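Local atomic coordinates of uncharacterized protein DUF1470 (Jannaschia sp. CCS1, PDB entry 3H0N), a protein that is of unknown function but carries a treble-clef zinc finger and may act as a regulator of transcription. Residues Ser26-Thr30 with Ser170-Arg176. Residues are numbered along the deposited sequence; the frame is centred on the assembly and turned at random.
With ZN (zinc ion), chain B.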
loop_
_atom_site.group_PDB
_atom_site.type_symbol
_atom_site.label_atom_id
_atom_site.label_comp_id
_atom_site.label_asym_id
_atom_site.label_seq_id
_atom_site.Cartn_x
_atom_site.Cartn_y
_atom_site.Cartn_z
ATOM N N SER A 26 -28.884 -12.720 5.517
ATOM C CA SER A 26 -29.855 -11.808 6.131
ATOM C C SER A 26 -29.188 -10.447 6.312
ATOM O O SER A 26 -27.963 -10.345 6.439
ATOM C CB SER A 26 -30.402 -12.356 7.458
ATOM O OG SER A 26 -29.402 -12.551 8.423
ATOM N N ARG A 27 -30.028 -9.417 6.355
ATOM C CA ARG A 27 -29.582 -8.038 6.461
ATOM C C ARG A 27 -30.517 -7.260 7.366
ATOM O O ARG A 27 -31.709 -7.176 7.118
ATOM C CB ARG A 27 -29.520 -7.412 5.077
ATOM C CG ARG A 27 -29.189 -5.924 5.115
ATOM C CD ARG A 27 -29.163 -5.347 3.712
ATOM N NE ARG A 27 -28.896 -3.899 3.678
ATOM C CZ ARG A 27 -29.792 -2.949 3.900
ATOM N NH1 ARG A 27 -31.060 -3.217 4.202
ATOM N NH2 ARG A 27 -29.397 -1.679 3.807
ATOM N N ARG A 28 -29.998 -6.774 8.490
ATOM C CA ARG A 28 -30.770 -5.887 9.361
ATOM C C ARG A 28 -32.086 -6.491 9.806
ATOM O O ARG A 28 -33.075 -5.787 9.934
ATOM C CB ARG A 28 -30.946 -4.536 8.659
ATOM C CG ARG A 28 -29.600 -3.834 8.388
ATOM C CD ARG A 28 -29.798 -2.502 7.721
ATOM N NE ARG A 28 -28.530 -1.897 7.382
ATOM C CZ ARG A 28 -28.387 -0.642 6.956
ATOM N NH1 ARG A 28 -29.457 0.152 6.860
ATOM N NH2 ARG A 28 -27.180 -0.190 6.659
ATOM N N GLY A 29 -32.080 -7.789 10.079
ATOM C CA GLY A 29 -33.208 -8.499 10.655
ATOM C C GLY A 29 -34.122 -9.215 9.679
ATOM O O GLY A 29 -35.064 -9.883 10.109
ATOM N N THR A 30 -33.832 -9.095 8.391
ATOM C CA THR A 30 -34.667 -9.601 7.295
ATOM C C THR A 30 -33.847 -10.513 6.369
ATOM O O THR A 30 -32.712 -10.195 6.044
ATOM C CB THR A 30 -35.192 -8.359 6.452
ATOM O OG1 THR A 30 -35.897 -7.488 7.351
ATOM C CG2 THR A 30 -36.149 -8.810 5.294
ATOM N N SER A 170 -23.689 -1.898 11.482
ATOM C CA SER A 170 -24.321 -0.654 11.113
ATOM C C SER A 170 -24.974 0.003 12.273
ATOM O O SER A 170 -25.312 -0.630 13.263
ATOM C CB SER A 170 -25.388 -0.883 10.070
ATOM O OG SER A 170 -26.415 -1.711 10.514
ATOM N N LEU A 171 -25.205 1.299 12.116
ATOM C CA LEU A 171 -25.998 2.018 13.095
ATOM C C LEU A 171 -27.407 1.440 13.157
ATOM O O LEU A 171 -28.023 1.348 14.214
ATOM C CB LEU A 171 -25.986 3.515 12.755
ATOM C CG LEU A 171 -26.770 4.418 13.675
ATOM C CD1 LEU A 171 -26.316 4.308 15.103
ATOM C CD2 LEU A 171 -26.663 5.884 13.134
ATOM N N ALA A 172 -27.925 0.956 12.027
ATOM C CA ALA A 172 -29.228 0.372 11.979
ATOM C C ALA A 172 -29.341 -0.801 12.953
ATOM O O ALA A 172 -30.236 -0.879 13.782
ATOM C CB ALA A 172 -29.571 -0.048 10.525
ATOM N N CYS A 173 -28.382 -1.730 12.897
ATOM C CA CYS A 173 -28.403 -2.872 13.785
ATOM C C CYS A 173 -28.086 -2.483 15.219
ATOM O O CYS A 173 -28.681 -3.007 16.144
ATOM C CB CYS A 173 -27.449 -3.962 13.269
ATOM S SG CYS A 173 -28.027 -4.768 11.734
ATOM N N GLN A 174 -27.161 -1.563 15.412
ATOM C CA GLN A 174 -26.908 -1.000 16.738
ATOM C C GLN A 174 -28.221 -0.477 17.357
ATOM O O GLN A 174 -28.495 -0.698 18.536
ATOM C CB GLN A 174 -25.815 0.093 16.644
ATOM C CG GLN A 174 -25.206 0.490 17.948
ATOM C CD GLN A 174 -24.064 -0.449 18.368
ATOM O OE1 GLN A 174 -23.131 -0.757 17.588
ATOM N NE2 GLN A 174 -24.074 -0.821 19.638
ATOM N N ASN A 175 -28.983 0.280 16.584
ATOM C CA ASN A 175 -30.262 0.890 17.055
ATOM C C ASN A 175 -31.334 -0.143 17.315
ATOM O O ASN A 175 -32.083 -0.026 18.290
ATOM C CB ASN A 175 -30.799 1.871 16.004
ATOM C CG ASN A 175 -30.109 3.182 16.018
ATOM O OD1 ASN A 175 -29.435 3.529 16.986
ATOM N ND2 ASN A 175 -30.312 3.962 14.959
ATOM N N ARG A 176 -31.426 -1.148 16.446
ATOM C CA ARG A 176 -32.427 -2.217 16.628
ATOM C C ARG A 176 -32.202 -2.973 17.930
ATOM O O ARG A 176 -33.114 -3.226 18.686
ATOM C CB ARG A 176 -32.399 -3.153 15.447
ATOM C CG ARG A 176 -33.568 -4.146 15.413
ATOM C CD ARG A 176 -33.563 -4.961 14.136
ATOM N NE ARG A 176 -32.889 -4.191 13.107
ATOM C CZ ARG A 176 -31.675 -4.435 12.612
ATOM N NH1 ARG A 176 -30.961 -5.507 12.962
ATOM N NH2 ARG A 176 -31.180 -3.588 11.714
HETATM ZN ZN ZN B . -26.249 -6.008 10.971
#
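Arg28 and Gly29, at the type I' turn of the hairpin formed by strands 25-27 and 30-32, pack against Ala172, Cys173 and Arg176 on the zinc-finger helix 171-180, a surface contact that joins the two family regions of the chain beside the metal. No hydrogen bond crosses it. Cys173 completes a four-cysteine site with Cys148, Cys153 and Cys169, its SG 2.3 Å from the zinc ion, and the same sulfur lies 3.8 Å from Arg28 CA. Arg176 leaves the helix with CG anti to the backbone N (chi1 -169°), then bends at chi3, which folds its guanidinium back toward the thiolate; NH1 and NH2 each give SG a weak hydrogen bond, of 3.3 Å from NH1. Arg28 O sits over the face of that guanidinium, 3.3 Å from Arg176 CZ, above the plane and not bonded to its N-H groups, while Arg176 NH2 presses to 3.2 Å from Arg28 CB. The extended Arg28 side chain crosses that of Arg176 and runs along the helix start; one face of its guanidinium lies over the methyl of Ala172, offset toward the rim, with Arg28 NH1 3.7 Å from Ala172 CB. Ser170 caps the helix here, its OG accepting from Cys173 N at 3.1 Å. Replacing Arg176 by an alanine is likely to leave the sulfur without these two donors and the carbonyl of Arg28 without the flat group beneath it. With two N-H groups directed at it, the zinc-bound sulfur probably has part of its negative charge offset by the arginine.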